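Long-range contact in glycinin A3B4 subunit (Glycine max, PDB 2D5F), which probably serves as a seed storage protein, an 11S globulin that assembles into hexamers and is laid down as a nutrient reserve for the seedling: residues Q67-F80 with Y131-S145. Residues are numbered along the deposited sequence; the frame is centred on the assembly and turned at random.
With CO3 (carbonate ion), chain E.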
loop_
_atom_site.group_PDB
_atom_site.type_symbol
_atom_site.label_atom_id
_atom_site.label_comp_id
_atom_site.label_asym_id
_atom_site.label_seq_id
_atom_site.Cartn_x
_atom_site.Cartn_y
_atom_site.Cartn_z
ATOM N N GLN B 67 8.715 -4.072 -21.784
ATOM C CA GLN B 67 8.511 -5.009 -22.879
ATOM C C GLN B 67 8.207 -6.349 -22.231
ATOM O O GLN B 67 8.791 -6.693 -21.200
ATOM C CB GLN B 67 9.774 -5.185 -23.731
ATOM C CG GLN B 67 10.233 -3.973 -24.515
ATOM C CD GLN B 67 11.501 -4.258 -25.310
ATOM O OE1 GLN B 67 11.526 -5.150 -26.159
ATOM N NE2 GLN B 67 12.558 -3.503 -25.031
ATOM N N MET B 68 7.275 -7.085 -22.814
ATOM C CA MET B 68 6.962 -8.419 -22.326
ATOM C C MET B 68 7.272 -9.300 -23.526
ATOM O O MET B 68 6.677 -9.143 -24.585
ATOM C CB MET B 68 5.501 -8.552 -21.935
ATOM C CG MET B 68 5.155 -9.963 -21.500
ATOM S SD MET B 68 3.543 -10.063 -20.744
ATOM C CE MET B 68 4.009 -9.953 -19.035
ATOM N N ILE B 69 8.223 -10.209 -23.357
ATOM C CA ILE B 69 8.653 -11.073 -24.444
ATOM C C ILE B 69 8.357 -12.547 -24.200
ATOM O O ILE B 69 8.517 -13.050 -23.087
ATOM C CB ILE B 69 10.169 -10.936 -24.650
ATOM C CG1 ILE B 69 10.549 -9.456 -24.711
ATOM C CG2 ILE B 69 10.598 -11.646 -25.929
ATOM C CD1 ILE B 69 12.039 -9.210 -24.611
ATOM N N ILE B 70 7.906 -13.235 -25.241
ATOM C CA ILE B 70 7.669 -14.662 -25.127
ATOM C C ILE B 70 8.634 -15.327 -26.099
ATOM O O ILE B 70 8.707 -14.956 -27.269
ATOM C CB ILE B 70 6.212 -15.073 -25.465
ATOM C CG1 ILE B 70 6.067 -16.585 -25.247
ATOM C CG2 ILE B 70 5.851 -14.684 -26.891
ATOM C CD1 ILE B 70 4.656 -17.104 -25.326
ATOM N N VAL B 71 9.411 -16.274 -25.589
ATOM C CA VAL B 71 10.372 -16.999 -26.404
ATOM C C VAL B 71 9.615 -18.155 -27.018
ATOM O O VAL B 71 9.163 -19.043 -26.301
ATOM C CB VAL B 71 11.523 -17.566 -25.551
ATOM C CG1 VAL B 71 12.523 -18.279 -26.439
ATOM C CG2 VAL B 71 12.199 -16.454 -24.779
ATOM N N VAL B 72 9.468 -18.148 -28.338
ATOM C CA VAL B 72 8.739 -19.215 -29.002
ATOM C C VAL B 72 9.636 -20.298 -29.598
ATOM O O VAL B 72 9.137 -21.303 -30.092
ATOM C CB VAL B 72 7.803 -18.661 -30.108
ATOM C CG1 VAL B 72 6.836 -17.638 -29.503
ATOM C CG2 VAL B 72 8.615 -18.041 -31.234
ATOM N N GLN B 73 10.953 -20.109 -29.544
ATOM C CA GLN B 73 11.870 -21.109 -30.087
ATOM C C GLN B 73 13.304 -20.934 -29.605
ATOM O O GLN B 73 13.825 -19.818 -29.563
ATOM C CB GLN B 73 11.872 -21.073 -31.622
ATOM C CG GLN B 73 12.644 -22.232 -32.260
ATOM C CD GLN B 73 12.800 -22.096 -33.770
ATOM O OE1 GLN B 73 13.825 -21.618 -34.266
ATOM N NE2 GLN B 73 11.777 -22.506 -34.505
ATOM N N GLY B 74 13.939 -22.046 -29.253
ATOM C CA GLY B 74 15.323 -21.996 -28.815
ATOM C C GLY B 74 15.572 -21.755 -27.341
ATOM O O GLY B 74 14.659 -21.816 -26.512
ATOM N N LYS B 75 16.834 -21.480 -27.019
ATOM C CA LYS B 75 17.229 -21.225 -25.647
ATOM C C LYS B 75 18.420 -20.279 -25.603
ATOM O O LYS B 75 19.263 -20.270 -26.502
ATOM C CB LYS B 75 17.575 -22.541 -24.946
ATOM C CG LYS B 75 18.850 -23.201 -25.428
ATOM C CD LYS B 75 19.064 -24.525 -24.700
ATOM C CE LYS B 75 20.473 -25.076 -24.913
ATOM N NZ LYS B 75 21.515 -24.297 -24.173
ATOM N N GLY B 76 18.488 -19.480 -24.548
ATOM C CA GLY B 76 19.580 -18.544 -24.423
ATOM C C GLY B 76 19.675 -17.942 -23.041
ATOM O O GLY B 76 19.144 -18.473 -22.062
ATOM N N ALA B 77 20.357 -16.812 -22.966
ATOM C CA ALA B 77 20.548 -16.130 -21.705
ATOM C C ALA B 77 20.335 -14.646 -21.907
ATOM O O ALA B 77 20.644 -14.104 -22.963
ATOM C CB ALA B 77 21.955 -16.387 -21.190
ATOM N N ILE B 78 19.796 -13.995 -20.887
ATOM C CA ILE B 78 19.564 -12.567 -20.939
ATOM C C ILE B 78 20.214 -11.960 -19.704
ATOM O O ILE B 78 20.173 -12.543 -18.620
ATOM C CB ILE B 78 18.054 -12.239 -20.938
ATOM C CG1 ILE B 78 17.853 -10.718 -20.892
ATOM C CG2 ILE B 78 17.374 -12.929 -19.753
ATOM C CD1 ILE B 78 16.407 -10.270 -21.099
ATOM N N GLY B 79 20.827 -10.798 -19.879
ATOM C CA GLY B 79 21.458 -10.130 -18.764
ATOM C C GLY B 79 21.024 -8.681 -18.724
ATOM O O GLY B 79 20.919 -8.037 -19.765
ATOM N N PHE B 80 20.744 -8.173 -17.527
ATOM C CA PHE B 80 20.340 -6.785 -17.378
ATOM C C PHE B 80 21.417 -6.010 -16.641
ATOM O O PHE B 80 22.291 -6.596 -16.002
ATOM C CB PHE B 80 19.053 -6.663 -16.561
ATOM C CG PHE B 80 17.887 -7.409 -17.130
ATOM C CD1 PHE B 80 17.744 -8.771 -16.908
ATOM C CD2 PHE B 80 16.900 -6.736 -17.842
ATOM C CE1 PHE B 80 16.632 -9.450 -17.377
ATOM C CE2 PHE B 80 15.784 -7.407 -18.316
ATOM C CZ PHE B 80 15.648 -8.766 -18.084
ATOM N N TYR B 131 19.585 -4.206 -21.443
ATOM C CA TYR B 131 19.561 -5.661 -21.473
ATOM C C TYR B 131 20.186 -6.157 -22.769
ATOM O O TYR B 131 20.179 -5.450 -23.782
ATOM C CB TYR B 131 18.131 -6.207 -21.376
ATOM C CG TYR B 131 17.390 -6.215 -22.694
ATOM C CD1 TYR B 131 16.867 -5.039 -23.229
ATOM C CD2 TYR B 131 17.238 -7.399 -23.424
ATOM C CE1 TYR B 131 16.210 -5.039 -24.458
ATOM C CE2 TYR B 131 16.581 -7.406 -24.661
ATOM C CZ TYR B 131 16.072 -6.225 -25.166
ATOM O OH TYR B 131 15.409 -6.223 -26.366
ATOM N N TRP B 132 20.731 -7.373 -22.712
ATOM C CA TRP B 132 21.343 -8.030 -23.865
ATOM C C TRP B 132 20.954 -9.503 -23.794
ATOM O O TRP B 132 20.687 -10.029 -22.713
ATOM C CB TRP B 132 22.871 -7.900 -23.841
ATOM C CG TRP B 132 23.521 -8.437 -22.598
ATOM C CD1 TRP B 132 23.826 -7.736 -21.464
ATOM C CD2 TRP B 132 23.890 -9.796 -22.340
ATOM N NE1 TRP B 132 24.356 -8.576 -20.513
ATOM C CE2 TRP B 132 24.403 -9.847 -21.021
ATOM C CE3 TRP B 132 23.832 -10.980 -23.089
ATOM C CZ2 TRP B 132 24.861 -11.037 -20.435
ATOM C CZ3 TRP B 132 24.289 -12.168 -22.504
ATOM C CH2 TRP B 132 24.792 -12.184 -21.189
ATOM N N THR B 133 20.900 -10.162 -24.946
ATOM C CA THR B 133 20.544 -11.579 -24.987
ATOM C C THR B 133 21.501 -12.337 -25.900
ATOM O O THR B 133 22.079 -11.762 -26.823
ATOM C CB THR B 133 19.109 -11.786 -25.493
ATOM O OG1 THR B 133 19.004 -11.295 -26.832
ATOM C CG2 THR B 133 18.111 -11.042 -24.598
ATOM N N TYR B 134 21.652 -13.630 -25.643
ATOM C CA TYR B 134 22.558 -14.464 -26.415
ATOM C C TYR B 134 21.978 -15.859 -26.600
ATOM O O TYR B 134 21.407 -16.431 -25.672
ATOM C CB TYR B 134 23.902 -14.560 -25.689
ATOM C CG TYR B 134 24.871 -15.544 -26.297
ATOM C CD1 TYR B 134 25.503 -15.268 -27.506
ATOM C CD2 TYR B 134 25.151 -16.758 -25.667
ATOM C CE1 TYR B 134 26.389 -16.171 -28.078
ATOM C CE2 TYR B 134 26.040 -17.673 -26.232
ATOM C CZ TYR B 134 26.652 -17.371 -27.439
ATOM O OH TYR B 134 27.519 -18.264 -28.020
ATOM N N ASN B 135 22.131 -16.394 -27.806
ATOM C CA ASN B 135 21.643 -17.724 -28.141
ATOM C C ASN B 135 22.680 -18.730 -27.655
ATOM O O ASN B 135 23.827 -18.709 -28.099
ATOM C CB ASN B 135 21.465 -17.832 -29.657
ATOM C CG ASN B 135 20.809 -19.123 -30.080
ATOM O OD1 ASN B 135 20.399 -19.266 -31.235
ATOM N ND2 ASN B 135 20.705 -20.075 -29.156
ATOM N N THR B 136 22.278 -19.593 -26.731
ATOM C CA THR B 136 23.175 -20.602 -26.174
ATOM C C THR B 136 22.967 -21.981 -26.798
ATOM O O THR B 136 23.625 -22.945 -26.407
ATOM C CB THR B 136 22.962 -20.760 -24.663
ATOM O OG1 THR B 136 21.647 -21.277 -24.432
ATOM C CG2 THR B 136 23.114 -19.424 -23.949
ATOM N N GLY B 137 22.050 -22.078 -27.757
ATOM C CA GLY B 137 21.780 -23.358 -28.388
ATOM C C GLY B 137 22.109 -23.395 -29.866
ATOM O O GLY B 137 22.677 -22.446 -30.408
ATOM N N ASP B 138 21.741 -24.488 -30.527
ATOM C CA ASP B 138 22.026 -24.631 -31.947
ATOM C C ASP B 138 20.984 -23.988 -32.842
ATOM O O ASP B 138 21.329 -23.237 -33.757
ATOM C CB ASP B 138 22.188 -26.109 -32.310
ATOM C CG ASP B 138 23.442 -26.713 -31.713
ATOM O OD1 ASP B 138 24.515 -26.080 -31.830
ATOM O OD2 ASP B 138 23.359 -27.818 -31.135
ATOM N N GLU B 139 19.712 -24.275 -32.592
ATOM C CA GLU B 139 18.671 -23.677 -33.407
ATOM C C GLU B 139 18.564 -22.192 -33.057
ATOM O O GLU B 139 18.997 -21.757 -31.988
ATOM C CB GLU B 139 17.333 -24.381 -33.177
ATOM C CG GLU B 139 16.661 -24.079 -31.854
ATOM C CD GLU B 139 15.353 -24.833 -31.697
ATOM O OE1 GLU B 139 14.607 -24.936 -32.695
ATOM O OE2 GLU B 139 15.063 -25.315 -30.580
ATOM N N PRO B 140 18.001 -21.389 -33.965
ATOM C CA PRO B 140 17.873 -19.959 -33.684
ATOM C C PRO B 140 16.841 -19.656 -32.608
ATOM O O PRO B 140 15.880 -20.399 -32.424
ATOM C CB PRO B 140 17.489 -19.379 -35.043
ATOM C CG PRO B 140 16.697 -20.489 -35.661
ATOM C CD PRO B 140 17.519 -21.708 -35.320
ATOM N N VAL B 141 17.062 -18.573 -31.877
ATOM C CA VAL B 141 16.118 -18.171 -30.850
ATOM C C VAL B 141 15.134 -17.222 -31.508
ATOM O O VAL B 141 15.537 -16.268 -32.178
ATOM C CB VAL B 141 16.806 -17.434 -29.683
ATOM C CG1 VAL B 141 15.761 -16.711 -28.835
ATOM C CG2 VAL B 141 17.588 -18.430 -28.828
ATOM N N VAL B 142 13.848 -17.505 -31.340
ATOM C CA VAL B 142 12.807 -16.650 -31.887
ATOM C C VAL B 142 11.953 -16.142 -30.722
ATOM O O VAL B 142 11.409 -16.929 -29.945
ATOM C CB VAL B 142 11.918 -17.414 -32.889
ATOM C CG1 VAL B 142 10.829 -16.498 -33.411
ATOM C CG2 VAL B 142 12.775 -17.942 -34.049
ATOM N N ALA B 143 11.856 -14.821 -30.597
ATOM C CA ALA B 143 11.080 -14.222 -29.519
ATOM C C ALA B 143 10.152 -13.131 -30.038
ATOM O O ALA B 143 10.483 -12.416 -30.988
ATOM C CB ALA B 143 12.019 -13.656 -28.463
ATOM N N ILE B 144 8.983 -13.016 -29.415
ATOM C CA ILE B 144 8.009 -11.999 -29.801
ATOM C C ILE B 144 7.840 -11.028 -28.641
ATOM O O ILE B 144 7.411 -11.410 -27.552
ATOM C CB ILE B 144 6.633 -12.619 -30.165
ATOM C CG1 ILE B 144 6.679 -13.228 -31.575
ATOM C CG2 ILE B 144 5.553 -11.547 -30.139
ATOM C CD1 ILE B 144 7.592 -14.419 -31.711
ATOM N N SER B 145 8.168 -9.768 -28.890
ATOM C CA SER B 145 8.091 -8.757 -27.856
ATOM C C SER B 145 6.935 -7.775 -27.966
ATOM O O SER B 145 6.708 -7.173 -29.011
ATOM C CB SER B 145 9.403 -7.969 -27.808
ATOM O OG SER B 145 9.316 -6.929 -26.852
HETATM C C CO3 E . 15.679 -10.065 -27.594
HETATM O O1 CO3 E . 16.948 -10.066 -27.688
HETATM O O2 CO3 E . 15.068 -8.957 -27.407
HETATM O O3 CO3 E . 15.031 -11.176 -27.687
HETATM O O HOH W 1 18.740 -22.017 -29.243
HETATM O O HOH W 2 24.496 -7.986 -17.668
#
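Ile69 meets Ala143 and Ile78 meets Thr133 inside a cupin beta-barrel, where 67-80 and 131-145 pair antiparallel in both sheets of the jelly roll: 67-73 runs beside 141-145, 75-80 beside 131-135. The tight part is the interior between them. Ile69 CG2 presses on Ala143 CB at 3.5 Å, and CD1 of Ile78, whose CG1 stands anti to the backbone N (chi1 176°), reaches Tyr131 CD2. Between the two sheets sits a carbonate, probably from the crystallisation liquor; Tyr131 OH and Thr133 OG1 donate to it, with Arg50 and His58 completing its hydrogen bonds. On the outer side of 75-80, Trp132 lays its indole flat over Gly79, whose CA lies 4.0 Å from the five-membered-ring centroid, while a water joins NE1 to Phe80 O. A leucine in place of Trp132 would probably leave the Gly79 backbone without its aromatic cover and Pro463 of a neighbouring subunit with less to pack on. Where the strands turn from one sheet to the other, a classic beta bulge sets Val72 and Gln73 opposite Val142. Beyond it the side chains turn to solvent: Glu139 OE1 only comes within 3.4 Å of Gln73 CG, and a water links Lys75 N to Glu139 O. Here exposed Lys75, its chain bent at the end (chi4 72°), brings NZ to Thr136 OG1 at 3.0 Å.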